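Local coordinates for response regulator ChrA (Corynebacterium diphtheriae, PDB 4YN8), which probably binds DNA to regulate transcription, acting as the response regulator of a haem-sensing two-component system, at residues Ile6-Ile11 with Asp112-Thr117; Gly20-Leu25 with Ile31-Glu36; Ile148-Asn153 with Val179-Lys184; Gln152-Gly157 with Arg161-Lys166. The protein carries 1 engineered substitution. All coordinates share one frame; numbering follows the deposited sequence.

Contact 1. Residues Ile6-Ile11 with Asp112-Thr117; sequences IRVMLI and DAVVAT
The strand holding Ile6 and Val8 runs nearly perpendicular to the helix holding Val114 and Val115, at 103° between their N-to-C directions, with the segment axes 9.9 Å apart at closest approach. No hydrogen bond joins the two backbones; the contact is made by apolar carbons, mostly methyl groups. Ile6 supplies two methyls, each to a different partner. With its CG1 branch lying anti to the carbonyl carbon (chi1 -63°), the extended chain carries CD1 over to Val115, 3.9 Å from that residue's CG2 and equally near its CA, the two side chains meeting at roughly a right angle. The side chains of Ile6 and Val114 slide past each other in opposite directions, with Ile6 CG2 4.0 Å from Val114 CG1. That same valine methyl is shared with the next inward-facing strand residue, since Val8 CG2 lies 4.1 Å from Val114 CG1. The helix thus sets one valine between two alternate residues of the strand. Thr117 OG1 donates to Ala113 O at 2.7 Å, giving the buried hydroxyl a partner; Thr117 N reaches the same oxygen from the opposite face of its plane. Val114 also touches Leu25 of helix 15-26, and Val8 rests on Ile31 of the neighbouring strand. Such a seam between the first strand and helix 107-119 is characteristic of the CheY-like receiver domain, an alternating alpha/beta fold around a parallel sheet.

Contact 2. Residues Gly20-Leu25 with Ile31-Glu36; sequences GLRSIL and ITVVAE. With MG (magnesium ion), chain I.
The guanidinium of Arg22, in the modelled conformer (one of two), and the carboxylate of Glu36, the flat groups of this contact, are turned 35° from each other and do not pair: Arg22 NE stays 5.3 Å from Glu36 OE2. The carboxylate meets the aliphatic part of the arginine instead, with OE2 lying 4.1 Å from CD. Each charge has a salt bridge of its own, Arg22 NH1 with Asp26 OD2 and Glu36 OE1 with Arg18 NE, so both charges have partners on helix 15-26. The setting is a beta-alpha-beta unit of the receiver domain, in which that helix links strand 6-11 to strand 31-37 and packs on the latter, running obliquely back across it at 137° between N-to-C directions.

Under this polar rim the contact is apolar. In the same conformer Arg22 places CG anti to its backbone nitrogen (chi1 -178°), which lays the start of its chain across Val33 before it bends away. Leu25 is the main partner of the strand: its CB sits 3.8 Å from Val33 CG2, the two side chains meeting at about a right angle, and also touches Ile31 CG2. The backbone closes in as well, with Leu25 O only 3.4 Å from Ile31 CB. Asp26 ties the two elements together, its OD1 accepting from Val33 N. Where helix gives way to strand, a magnesium ion takes Ile31 O at 2.3 Å along with the carbonyl oxygens of Asp26 and Phe28; two waters are also bound, making five ligands, and the one 2.5 Å from the metal is hydrogen-bonded to Thr32 OG1.

Contact 3. Residues Ile148-Asn153 with Val179-Lys184; sequences IEILQN and VHIYSK. With SO4 (sulfate ion), chain D.
Apolar contacts join the two helices, and Ile181 receives both residues that meet it from the other side, Ile150 and Leu151. Its two branches divide the work. CG2, anti to the backbone nitrogen, faces Leu151, whose CD2 approaches to 3.8 Å with CG and CD1 not much further; the two side chains slide past each other in opposite directions. The longer branch ends in CD1, which meets Ile150 CG2 at 4.0 Å on a slanting course. All three residues are buried, and the interface extends beyond them: Ile150 also packs on Leu178 and on Leu167 of helix 160-167, while Leu151 touches Leu143 and the C-terminal Ile203.

Polar interactions lie at the margins. Tyr182 takes no part in the isoleucine-leucine cluster; its OH donates to O1 of a sulfate ion at 2.6 Å. That oxygen lies in the plane of the ring at its edge, and a second sulfate oxygen, O3, comes near the same plane beside CE2 at 3.6 Å. Arg190 contributes its backbone N to the ion, which is probably a remnant of the crystallisation liquor. At another margin His180 ND1, in the modelled conformer (one of two), is hydrogen-bonded to Glu147 OE2, a further tie between helix 171-185 and helix 145-155.

Helix 145-155 packed against the long helix 171-185, which in relatives enters the major groove as the recognition helix, is the arrangement of the LuxR-type helix-turn-helix domain.

Contact 4. Residues Gln152-Gly157 with Arg161-Lys166; sequences QNLEQG and RQLAAK
Apolar contacts form the buried side of this junction, where Leu163 reaches both Asn153 and Leu154. Its CD2 presses on Asn153 CB at 3.3 Å, a tight approach for two carbons, and its CD1 meets Leu154 CD2 at 3.9 Å with the side chains at about a right angle. Leu163 also packs on Val174, and Leu154 on Leu178, so this apolar side continues onto helix 171-185.

Among polar groups, Lys166 reaches across to helix 145-155. Fully extended, with CG anti to the backbone nitrogen (chi1 -173°), it crosses obliquely past the outer end of the Asn153 amide. That amide is probably turned over in the model, which leaves the nature of its close approach to the ammonium group undecided.

Hydrogen bonds within the segment finish helix 145-155. Gly157, with positive phi, closes a Schellman motif in which its N donates to Leu154 O at 3.0 Å. Gln156 NE2 reaches back to Gln152 O, also at 3.0 Å, from well above the carbonyl plane (56°).

The chemistry implies a junction with leucine packing inside and a long lysine chain lying along the rim, while an end-of-helix carbonyl, that of Gln152, is satisfied by a side-chain amide just beyond the helix end.

Overall arrangement
Contacts 1 and 2 belong to the receiver domain, contacts 3 and 4 to the LuxR-type domain, and the pairs lie on opposite sides of the chain's centre; contacts 1 and 3 have centres about 51 Å apart. Within each pair the contacts adjoin: strands 6-11 and 31-37 are neighbours in one sheet, linking contacts 1 and 2, while contacts 3 and 4 share Gln152 and Asn153 of helix 145-155. Contacts 1 and 3 are buried and rest on branched aliphatic side chains. The other two are only partly buried and add polar groups at their rims, charged residues and a metal site in contact 2, a lysine and a helix terminus in contact 4.

Contact 1. Residues Ile6-Ile11 with Asp112-Thr117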
loop_
_atom_site.group_PDB
_atom_site.type_symbol
_atom_site.label_atom_id
_atom_site.label_comp_id
_atom_site.label_asym_id
_atom_site.label_seq_id
_atom_site.Cartn_x
_atom_site.Cartn_y
_atom_site.Cartn_z
ATOM N N ILE A 6 -25.630 -11.201 10.195
ATOM C CA ILE A 6 -24.834 -11.042 8.986
ATOM C C ILE A 6 -23.762 -12.127 9.047
ATOM O O ILE A 6 -23.066 -12.245 10.064
ATOM C CB ILE A 6 -24.165 -9.647 8.991
ATOM C CG1 ILE A 6 -25.252 -8.574 8.962
ATOM C CG2 ILE A 6 -23.165 -9.523 7.863
ATOM C CD1 ILE A 6 -24.667 -7.175 9.017
ATOM N N ARG A 7 -23.623 -12.909 7.979
ATOM C CA ARG A 7 -22.760 -14.098 7.977
ATOM C C ARG A 7 -21.417 -13.683 7.387
ATOM O O ARG A 7 -21.326 -13.313 6.215
ATOM C CB ARG A 7 -23.373 -15.202 7.106
ATOM C CG ARG A 7 -24.719 -15.660 7.645
ATOM C CD ARG A 7 -25.553 -16.458 6.634
ATOM N NE ARG A 7 -25.963 -15.605 5.571
ATOM C CZ ARG A 7 -26.523 -16.054 4.449
ATOM N NH1 ARG A 7 -26.796 -17.364 4.304
ATOM N NH2 ARG A 7 -26.839 -15.212 3.515
ATOM N N VAL A 8 -20.397 -13.742 8.220
ATOM C CA VAL A 8 -19.078 -13.259 7.857
ATOM C C VAL A 8 -18.097 -14.366 7.571
ATOM O O VAL A 8 -18.056 -15.348 8.326
ATOM C CB VAL A 8 -18.547 -12.366 8.964
ATOM C CG1 VAL A 8 -17.029 -12.102 8.810
ATOM C CG2 VAL A 8 -19.344 -11.072 8.953
ATOM N N MET A 9 -17.312 -14.188 6.529
ATOM C CA MET A 9 -16.084 -14.954 6.345
ATOM C C MET A 9 -14.900 -14.082 6.703
ATOM O O MET A 9 -14.765 -12.999 6.177
ATOM C CB MET A 9 -15.893 -15.463 4.934
ATOM C CG MET A 9 -14.580 -16.250 4.754
ATOM S SD MET A 9 -14.675 -17.204 3.211
ATOM C CE MET A 9 -13.649 -18.596 3.619
ATOM N N LEU A 10 -14.083 -14.574 7.613
ATOM C CA LEU A 10 -12.969 -13.809 8.177
ATOM C C LEU A 10 -11.686 -14.441 7.715
ATOM O O LEU A 10 -11.467 -15.629 7.957
ATOM C CB LEU A 10 -13.040 -13.885 9.697
ATOM C CG LEU A 10 -11.862 -13.275 10.461
ATOM C CD1 LEU A 10 -11.836 -11.794 10.173
ATOM C CD2 LEU A 10 -12.080 -13.540 11.928
ATOM N N ILE A 11 -10.820 -13.649 7.102
ATOM C CA ILE A 11 -9.617 -14.142 6.426
ATOM C C ILE A 11 -8.408 -13.393 6.973
ATOM O O ILE A 11 -8.398 -12.150 6.990
ATOM C CB ILE A 11 -9.735 -13.916 4.933
ATOM C CG1 ILE A 11 -11.037 -14.549 4.436
ATOM C CG2 ILE A 11 -8.535 -14.526 4.193
ATOM C CD1 ILE A 11 -11.177 -14.577 2.931
ATOM N N ASP A 112 -20.163 -1.482 13.059
ATOM C CA ASP A 112 -20.776 -0.601 12.122
ATOM C C ASP A 112 -20.226 -0.756 10.698
ATOM O O ASP A 112 -20.999 -0.606 9.716
ATOM C CB ASP A 112 -20.583 0.841 12.579
ATOM C CG ASP A 112 -21.419 1.165 13.838
ATOM O OD1 ASP A 112 -22.168 0.283 14.364
ATOM O OD2 ASP A 112 -21.281 2.327 14.355
ATOM N N ALA A 113 -18.920 -1.011 10.601
ATOM C CA ALA A 113 -18.276 -1.292 9.285
ATOM C C ALA A 113 -18.800 -2.571 8.629
ATOM O O ALA A 113 -19.066 -2.606 7.423
ATOM C CB ALA A 113 -16.770 -1.338 9.402
ATOM N N VAL A 114 -19.013 -3.604 9.430
ATOM C CA VAL A 114 -19.637 -4.817 8.890
ATOM C C VAL A 114 -21.051 -4.574 8.403
ATOM O O VAL A 114 -21.451 -4.986 7.282
ATOM C CB VAL A 114 -19.573 -5.974 9.886
ATOM C CG1 VAL A 114 -20.360 -7.162 9.378
ATOM C CG2 VAL A 114 -18.104 -6.365 10.143
ATOM N N VAL A 115 -21.840 -3.878 9.180
ATOM C CA VAL A 115 -23.180 -3.586 8.734
ATOM C C VAL A 115 -23.215 -2.736 7.488
ATOM O O VAL A 115 -23.977 -2.995 6.555
ATOM C CB VAL A 115 -24.001 -2.899 9.880
ATOM C CG1 VAL A 115 -25.322 -2.387 9.331
ATOM C CG2 VAL A 115 -24.216 -3.856 11.056
ATOM N N ALA A 116 -22.397 -1.689 7.441
ATOM C CA ALA A 116 -22.319 -0.797 6.267
ATOM C C ALA A 116 -21.934 -1.545 5.019
ATOM O O ALA A 116 -22.524 -1.382 3.978
ATOM C CB ALA A 116 -21.296 0.280 6.507
ATOM N N THR A 117 -20.968 -2.450 5.175
ATOM C CA THR A 117 -20.478 -3.258 4.046
ATOM C C THR A 117 -21.584 -4.144 3.522
ATOM O O THR A 117 -21.758 -4.251 2.305
ATOM C CB THR A 117 -19.255 -4.069 4.475
ATOM O OG1 THR A 117 -18.218 -3.150 4.890
ATOM C CG2 THR A 117 -18.678 -4.916 3.310
#

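Contact 2. Residues Gly20-Leu25 with Ile31-Glu36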
loop_
_atom_site.group_PDB
_atom_site.type_symbol
_atom_site.label_atom_id
_atom_site.label_comp_id
_atom_site.label_asym_id
_atom_site.label_seq_id
_atom_site.Cartn_x
_atom_site.Cartn_y
_atom_site.Cartn_z
ATOM N N GLY A 20 -8.694 -13.093 17.721
ATOM C CA GLY A 20 -9.142 -11.896 18.482
ATOM C C GLY A 20 -10.276 -11.216 17.729
ATOM O O GLY A 20 -11.273 -10.756 18.309
ATOM N N LEU A 21 -10.116 -11.152 16.406
ATOM C CA LEU A 21 -11.122 -10.494 15.546
ATOM C C LEU A 21 -12.410 -11.302 15.517
ATOM O O LEU A 21 -13.502 -10.754 15.557
ATOM C CB LEU A 21 -10.570 -10.326 14.123
ATOM C CG LEU A 21 -9.479 -9.245 13.966
ATOM C CD1 LEU A 21 -8.821 -9.330 12.612
ATOM C CD2 LEU A 21 -10.036 -7.846 14.179
ATOM N N ARG A 22 -12.263 -12.614 15.492
ATOM C CA ARG A 22 -13.417 -13.512 15.522
ATOM C C ARG A 22 -14.203 -13.303 16.803
ATOM O O ARG A 22 -15.429 -13.229 16.771
ATOM C CB ARG A 22 -13.020 -14.990 15.430
ATOM C CG ARG A 22 -14.261 -15.903 15.418
ATOM C CD ARG A 22 -14.124 -17.171 16.245
ATOM N NE ARG A 22 -13.867 -16.925 17.662
ATOM C CZ ARG A 22 -14.768 -16.922 18.650
ATOM N NH1 ARG A 22 -16.075 -17.119 18.439
ATOM N NH2 ARG A 22 -14.330 -16.676 19.878
ATOM N N SER A 23 -13.498 -13.236 17.923
ATOM C CA SER A 23 -14.175 -13.087 19.209
ATOM C C SER A 23 -14.968 -11.787 19.237
ATOM O O SER A 23 -16.134 -11.773 19.646
ATOM C CB SER A 23 -13.150 -13.146 20.342
ATOM O OG SER A 23 -12.733 -14.481 20.493
ATOM N N ILE A 24 -14.370 -10.712 18.729
ATOM C CA ILE A 24 -15.064 -9.439 18.662
ATOM C C ILE A 24 -16.282 -9.493 17.752
ATOM O O ILE A 24 -17.386 -9.039 18.109
ATOM C CB ILE A 24 -14.150 -8.313 18.195
ATOM C CG1 ILE A 24 -13.040 -8.050 19.210
ATOM C CG2 ILE A 24 -14.976 -7.061 17.993
ATOM C CD1 ILE A 24 -11.877 -7.277 18.639
ATOM N N LEU A 25 -16.108 -9.988 16.537
ATOM C CA LEU A 25 -17.227 -10.065 15.624
ATOM C C LEU A 25 -18.400 -10.891 16.170
ATOM O O LEU A 25 -19.575 -10.454 16.095
ATOM C CB LEU A 25 -16.767 -10.622 14.259
ATOM C CG LEU A 25 -15.835 -9.693 13.458
ATOM C CD1 LEU A 25 -15.074 -10.448 12.398
ATOM C CD2 LEU A 25 -16.604 -8.545 12.832
ATOM N N ILE A 31 -24.016 -10.349 14.165
ATOM C CA ILE A 31 -22.912 -10.840 13.374
ATOM C C ILE A 31 -22.505 -12.229 13.794
ATOM O O ILE A 31 -22.255 -12.511 14.986
ATOM C CB ILE A 31 -21.697 -9.877 13.453
ATOM C CG1 ILE A 31 -22.086 -8.479 12.973
ATOM C CG2 ILE A 31 -20.504 -10.470 12.642
ATOM C CD1 ILE A 31 -21.027 -7.410 13.187
ATOM N N THR A 32 -22.288 -13.076 12.809
ATOM C CA THR A 32 -21.814 -14.420 13.037
ATOM C C THR A 32 -20.679 -14.748 12.060
ATOM O O THR A 32 -20.871 -14.634 10.852
ATOM C CB THR A 32 -22.913 -15.482 12.826
ATOM O OG1 THR A 32 -23.954 -15.308 13.783
ATOM C CG2 THR A 32 -22.349 -16.852 13.074
ATOM N N VAL A 33 -19.549 -15.200 12.570
ATOM C CA VAL A 33 -18.465 -15.665 11.702
ATOM C C VAL A 33 -18.765 -17.104 11.326
ATOM O O VAL A 33 -18.701 -18.005 12.194
ATOM C CB VAL A 33 -17.123 -15.530 12.385
ATOM C CG1 VAL A 33 -15.973 -16.079 11.524
ATOM C CG2 VAL A 33 -16.926 -14.046 12.693
ATOM N N VAL A 34 -19.185 -17.303 10.103
ATOM C CA VAL A 34 -19.544 -18.651 9.603
ATOM C C VAL A 34 -18.407 -19.399 8.911
ATOM O O VAL A 34 -18.546 -20.578 8.626
ATOM C CB VAL A 34 -20.749 -18.588 8.667
ATOM C CG1 VAL A 34 -21.934 -17.943 9.372
ATOM C CG2 VAL A 34 -20.399 -17.867 7.398
ATOM N N ALA A 35 -17.293 -18.729 8.634
ATOM C CA ALA A 35 -16.171 -19.320 7.870
ATOM C C ALA A 35 -14.906 -18.532 8.181
ATOM O O ALA A 35 -14.981 -17.317 8.415
ATOM C CB ALA A 35 -16.445 -19.285 6.380
ATOM N N GLU A 36 -13.771 -19.223 8.179
ATOM C CA GLU A 36 -12.461 -18.567 8.307
ATOM C C GLU A 36 -11.506 -19.122 7.290
ATOM O O GLU A 36 -11.591 -20.320 6.926
ATOM C CB GLU A 36 -11.910 -18.849 9.691
ATOM C CG GLU A 36 -12.623 -18.099 10.791
ATOM C CD GLU A 36 -12.060 -18.457 12.163
ATOM O OE1 GLU A 36 -10.900 -18.054 12.499
ATOM O OE2 GLU A 36 -12.786 -19.131 12.914
HETATM MG MG MG I . -22.923 -13.094 17.128
HETATM O O HOH W 1 -25.021 -13.517 15.898
HETATM O O HOH W 2 -24.037 -13.646 19.018
#

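Contact 3. Residues Ile148-Asn153 with Val179-Lys184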
loop_
_atom_site.group_PDB
_atom_site.type_symbol
_atom_site.label_atom_id
_atom_site.label_comp_id
_atom_site.label_asym_id
_atom_site.label_seq_id
_atom_site.Cartn_x
_atom_site.Cartn_y
_atom_site.Cartn_z
ATOM N N ILE A 148 25.277 17.767 -6.861
ATOM C CA ILE A 148 25.326 19.070 -7.542
ATOM C C ILE A 148 26.632 19.220 -8.309
ATOM O O ILE A 148 26.651 19.641 -9.468
ATOM C CB ILE A 148 25.189 20.230 -6.536
ATOM C CG1 ILE A 148 23.807 20.236 -5.854
ATOM C CG2 ILE A 148 25.540 21.563 -7.202
ATOM C CD1 ILE A 148 22.645 20.258 -6.825
ATOM N N GLU A 149 27.731 18.787 -7.683
ATOM C CA GLU A 149 29.034 18.815 -8.320
ATOM C C GLU A 149 29.062 17.973 -9.530
ATOM O O GLU A 149 29.589 18.382 -10.582
ATOM C CB GLU A 149 30.099 18.275 -7.340
ATOM C CG GLU A 149 31.518 18.389 -7.824
ATOM C CD GLU A 149 32.516 17.845 -6.782
ATOM O OE1 GLU A 149 32.165 16.888 -6.030
ATOM O OE2 GLU A 149 33.650 18.343 -6.741
ATOM N N ILE A 150 28.479 16.776 -9.464
ATOM C CA ILE A 150 28.428 15.956 -10.651
ATOM C C ILE A 150 27.628 16.628 -11.764
ATOM O O ILE A 150 28.045 16.581 -12.936
ATOM C CB ILE A 150 27.856 14.557 -10.313
ATOM C CG1 ILE A 150 28.945 13.739 -9.577
ATOM C CG2 ILE A 150 27.425 13.803 -11.533
ATOM C CD1 ILE A 150 28.409 12.481 -8.969
ATOM N N LEU A 151 26.462 17.160 -11.417
ATOM C CA LEU A 151 25.646 17.868 -12.467
ATOM C C LEU A 151 26.397 19.029 -13.113
ATOM O O LEU A 151 26.351 19.194 -14.366
ATOM C CB LEU A 151 24.326 18.323 -11.882
ATOM C CG LEU A 151 23.334 17.204 -11.661
ATOM C CD1 LEU A 151 22.302 17.707 -10.647
ATOM C CD2 LEU A 151 22.669 16.772 -12.962
ATOM N N GLN A 152 27.092 19.815 -12.307
ATOM C CA GLN A 152 27.856 20.988 -12.815
ATOM C C GLN A 152 28.926 20.511 -13.788
ATOM O O GLN A 152 29.206 21.160 -14.818
ATOM C CB GLN A 152 28.464 21.759 -11.677
ATOM C CG GLN A 152 27.405 22.509 -10.896
ATOM C CD GLN A 152 27.888 23.153 -9.659
ATOM O OE1 GLN A 152 28.824 22.671 -8.992
ATOM N NE2 GLN A 152 27.350 24.309 -9.377
ATOM N N ASN A 153 29.547 19.370 -13.488
ATOM C CA ASN A 153 30.513 18.811 -14.451
ATOM C C ASN A 153 29.898 18.118 -15.655
ATOM O O ASN A 153 30.469 18.188 -16.774
ATOM C CB ASN A 153 31.526 17.905 -13.705
ATOM C CG ASN A 153 32.471 18.699 -12.832
ATOM O OD1 ASN A 153 32.250 18.929 -11.634
ATOM N ND2 ASN A 153 33.494 19.180 -13.432
ATOM N N VAL A 179 22.486 7.379 -11.232
ATOM C CA VAL A 179 21.169 6.708 -11.044
ATOM C C VAL A 179 20.279 7.465 -10.065
ATOM O O VAL A 179 19.076 7.718 -10.363
ATOM C CB VAL A 179 21.308 5.195 -10.635
ATOM C CG1 VAL A 179 19.962 4.633 -10.203
ATOM C CG2 VAL A 179 21.892 4.413 -11.791
ATOM N N HIS A 180 20.853 7.903 -8.953
ATOM C CA HIS A 180 20.073 8.553 -7.942
ATOM C C HIS A 180 19.647 9.927 -8.431
ATOM O O HIS A 180 18.512 10.332 -8.210
ATOM C CB HIS A 180 20.828 8.698 -6.650
ATOM C CG HIS A 180 19.959 9.108 -5.507
ATOM N ND1 HIS A 180 20.178 10.258 -4.778
ATOM C CD2 HIS A 180 18.850 8.532 -4.976
ATOM C CE1 HIS A 180 19.263 10.359 -3.833
ATOM N NE2 HIS A 180 18.437 9.331 -3.939
ATOM N N ILE A 181 20.557 10.620 -9.120
ATOM C CA ILE A 181 20.235 11.977 -9.606
ATOM C C ILE A 181 19.097 11.911 -10.616
ATOM O O ILE A 181 18.130 12.736 -10.553
ATOM C CB ILE A 181 21.510 12.625 -10.243
ATOM C CG1 ILE A 181 22.524 13.017 -9.189
ATOM C CG2 ILE A 181 21.146 13.819 -11.108
ATOM C CD1 ILE A 181 23.950 13.133 -9.714
ATOM N N TYR A 182 19.167 10.967 -11.543
ATOM C CA TYR A 182 18.159 10.843 -12.602
ATOM C C TYR A 182 16.811 10.543 -12.004
ATOM O O TYR A 182 15.772 11.055 -12.444
ATOM C CB TYR A 182 18.539 9.715 -13.577
ATOM C CG TYR A 182 19.742 9.955 -14.458
ATOM C CD1 TYR A 182 20.450 11.149 -14.444
ATOM C CD2 TYR A 182 20.180 8.967 -15.318
ATOM C CE1 TYR A 182 21.572 11.325 -15.245
ATOM C CE2 TYR A 182 21.268 9.154 -16.124
ATOM C CZ TYR A 182 21.980 10.316 -16.064
ATOM O OH TYR A 182 23.089 10.468 -16.858
ATOM N N SER A 183 16.810 9.720 -10.970
ATOM C CA SER A 183 15.562 9.416 -10.264
ATOM C C SER A 183 14.963 10.695 -9.620
ATOM O O SER A 183 13.786 10.989 -9.820
ATOM C CB SER A 183 15.786 8.264 -9.282
ATOM O OG SER A 183 14.821 8.280 -8.250
ATOM N N LYS A 184 15.774 11.486 -8.929
ATOM C CA LYS A 184 15.340 12.730 -8.294
ATOM C C LYS A 184 14.827 13.764 -9.300
ATOM O O LYS A 184 13.906 14.541 -8.989
ATOM C CB LYS A 184 16.485 13.369 -7.498
ATOM C CG LYS A 184 17.111 12.476 -6.438
ATOM C CD LYS A 184 16.225 12.386 -5.238
ATOM C CE LYS A 184 16.447 13.588 -4.347
ATOM N NZ LYS A 184 15.297 13.718 -3.428
HETATM S S SO4 D . 23.556 8.320 -19.617
HETATM O O1 SO4 D . 24.258 8.796 -18.390
HETATM O O2 SO4 D . 24.464 7.612 -20.511
HETATM O O3 SO4 D . 22.546 7.468 -18.997
HETATM O O4 SO4 D . 22.952 9.350 -20.467
#

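Contact 4. Residues Gln152-Gly157 with Arg161-Lys166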
loop_
_atom_site.group_PDB
_atom_site.type_symbol
_atom_site.label_atom_id
_atom_site.label_comp_id
_atom_site.label_asym_id
_atom_site.label_seq_id
_atom_site.Cartn_x
_atom_site.Cartn_y
_atom_site.Cartn_z
ATOM N N GLN A 152 27.092 19.815 -12.307
ATOM C CA GLN A 152 27.856 20.988 -12.815
ATOM C C GLN A 152 28.926 20.511 -13.788
ATOM O O GLN A 152 29.206 21.160 -14.818
ATOM C CB GLN A 152 28.464 21.759 -11.677
ATOM C CG GLN A 152 27.405 22.509 -10.896
ATOM C CD GLN A 152 27.888 23.153 -9.659
ATOM O OE1 GLN A 152 28.824 22.671 -8.992
ATOM N NE2 GLN A 152 27.350 24.309 -9.377
ATOM N N ASN A 153 29.547 19.370 -13.488
ATOM C CA ASN A 153 30.513 18.811 -14.451
ATOM C C ASN A 153 29.898 18.118 -15.655
ATOM O O ASN A 153 30.469 18.188 -16.774
ATOM C CB ASN A 153 31.526 17.905 -13.705
ATOM C CG ASN A 153 32.471 18.699 -12.832
ATOM O OD1 ASN A 153 32.250 18.929 -11.634
ATOM N ND2 ASN A 153 33.494 19.180 -13.432
ATOM N N LEU A 154 28.740 17.490 -15.486
ATOM C CA LEU A 154 28.013 16.935 -16.620
ATOM C C LEU A 154 27.656 18.068 -17.605
ATOM O O LEU A 154 27.651 17.847 -18.826
ATOM C CB LEU A 154 26.683 16.279 -16.235
ATOM C CG LEU A 154 26.537 14.838 -15.798
ATOM C CD1 LEU A 154 25.046 14.555 -15.575
ATOM C CD2 LEU A 154 27.147 13.869 -16.822
ATOM N N GLU A 155 27.327 19.232 -17.053
ATOM C CA GLU A 155 26.955 20.416 -17.888
ATOM C C GLU A 155 28.129 20.840 -18.780
ATOM O O GLU A 155 27.922 21.372 -19.873
ATOM C CB GLU A 155 26.574 21.588 -16.991
ATOM C CG GLU A 155 25.900 22.729 -17.753
ATOM C CD GLU A 155 25.596 23.970 -16.923
ATOM O OE1 GLU A 155 26.274 24.194 -15.881
ATOM O OE2 GLU A 155 24.735 24.795 -17.385
ATOM N N GLN A 156 29.360 20.656 -18.303
ATOM C CA GLN A 156 30.552 20.965 -19.075
ATOM C C GLN A 156 30.928 19.896 -20.102
ATOM O O GLN A 156 31.921 20.040 -20.773
ATOM C CB GLN A 156 31.717 21.239 -18.143
ATOM C CG GLN A 156 31.502 22.447 -17.266
ATOM C CD GLN A 156 32.462 22.464 -16.108
ATOM O OE1 GLN A 156 33.662 22.474 -16.309
ATOM N NE2 GLN A 156 31.946 22.427 -14.896
ATOM N N GLY A 157 30.128 18.850 -20.209
ATOM C CA GLY A 157 30.233 17.827 -21.214
ATOM C C GLY A 157 31.136 16.666 -20.857
ATOM O O GLY A 157 31.599 15.967 -21.732
ATOM N N ARG A 161 34.085 8.750 -17.401
ATOM C CA ARG A 161 35.508 8.567 -17.115
ATOM C C ARG A 161 36.147 9.877 -16.734
ATOM O O ARG A 161 36.978 9.947 -15.842
ATOM C CB ARG A 161 36.286 7.978 -18.309
ATOM C CG ARG A 161 37.762 7.688 -17.995
ATOM C CD ARG A 161 38.657 7.368 -19.221
ATOM N NE ARG A 161 38.583 8.385 -20.298
ATOM C CZ ARG A 161 38.962 9.674 -20.200
ATOM N NH1 ARG A 161 39.461 10.192 -19.063
ATOM N NH2 ARG A 161 38.829 10.468 -21.261
ATOM N N GLN A 162 35.765 10.944 -17.420
ATOM C CA GLN A 162 36.317 12.229 -17.104
ATOM C C GLN A 162 35.889 12.724 -15.729
ATOM O O GLN A 162 36.658 13.403 -15.028
ATOM C CB GLN A 162 35.904 13.242 -18.188
ATOM C CG GLN A 162 36.713 13.069 -19.471
ATOM C CD GLN A 162 36.164 13.903 -20.599
ATOM O OE1 GLN A 162 34.961 13.977 -20.805
ATOM N NE2 GLN A 162 37.044 14.466 -21.369
ATOM N N LEU A 163 34.646 12.421 -15.373
ATOM C CA LEU A 163 34.092 12.772 -14.080
ATOM C C LEU A 163 34.856 12.050 -13.009
ATOM O O LEU A 163 35.201 12.639 -12.026
ATOM C CB LEU A 163 32.610 12.380 -13.963
ATOM C CG LEU A 163 31.599 13.234 -14.729
ATOM C CD1 LEU A 163 30.196 12.660 -14.718
ATOM C CD2 LEU A 163 31.607 14.619 -14.139
ATOM N N ALA A 164 35.104 10.763 -13.219
ATOM C CA ALA A 164 35.846 9.960 -12.247
ATOM C C ALA A 164 37.217 10.538 -12.016
ATOM O O ALA A 164 37.667 10.676 -10.870
ATOM C CB ALA A 164 35.927 8.521 -12.733
ATOM N N ALA A 165 37.889 10.901 -13.099
ATOM C CA ALA A 165 39.252 11.399 -13.006
ATOM C C ALA A 165 39.292 12.752 -12.286
ATOM O O ALA A 165 40.137 13.002 -11.408
ATOM C CB ALA A 165 39.836 11.495 -14.402
ATOM N N LYS A 166 38.335 13.619 -12.603
ATOM C CA LYS A 166 38.312 14.946 -12.031
ATOM C C LYS A 166 37.919 14.967 -10.563
ATOM O O LYS A 166 38.472 15.749 -9.760
ATOM C CB LYS A 166 37.376 15.810 -12.872
ATOM C CG LYS A 166 37.420 17.261 -12.449
ATOM C CD LYS A 166 36.599 18.151 -13.356
ATOM C CE LYS A 166 36.524 19.553 -12.750
ATOM N NZ LYS A 166 35.952 20.428 -13.804
#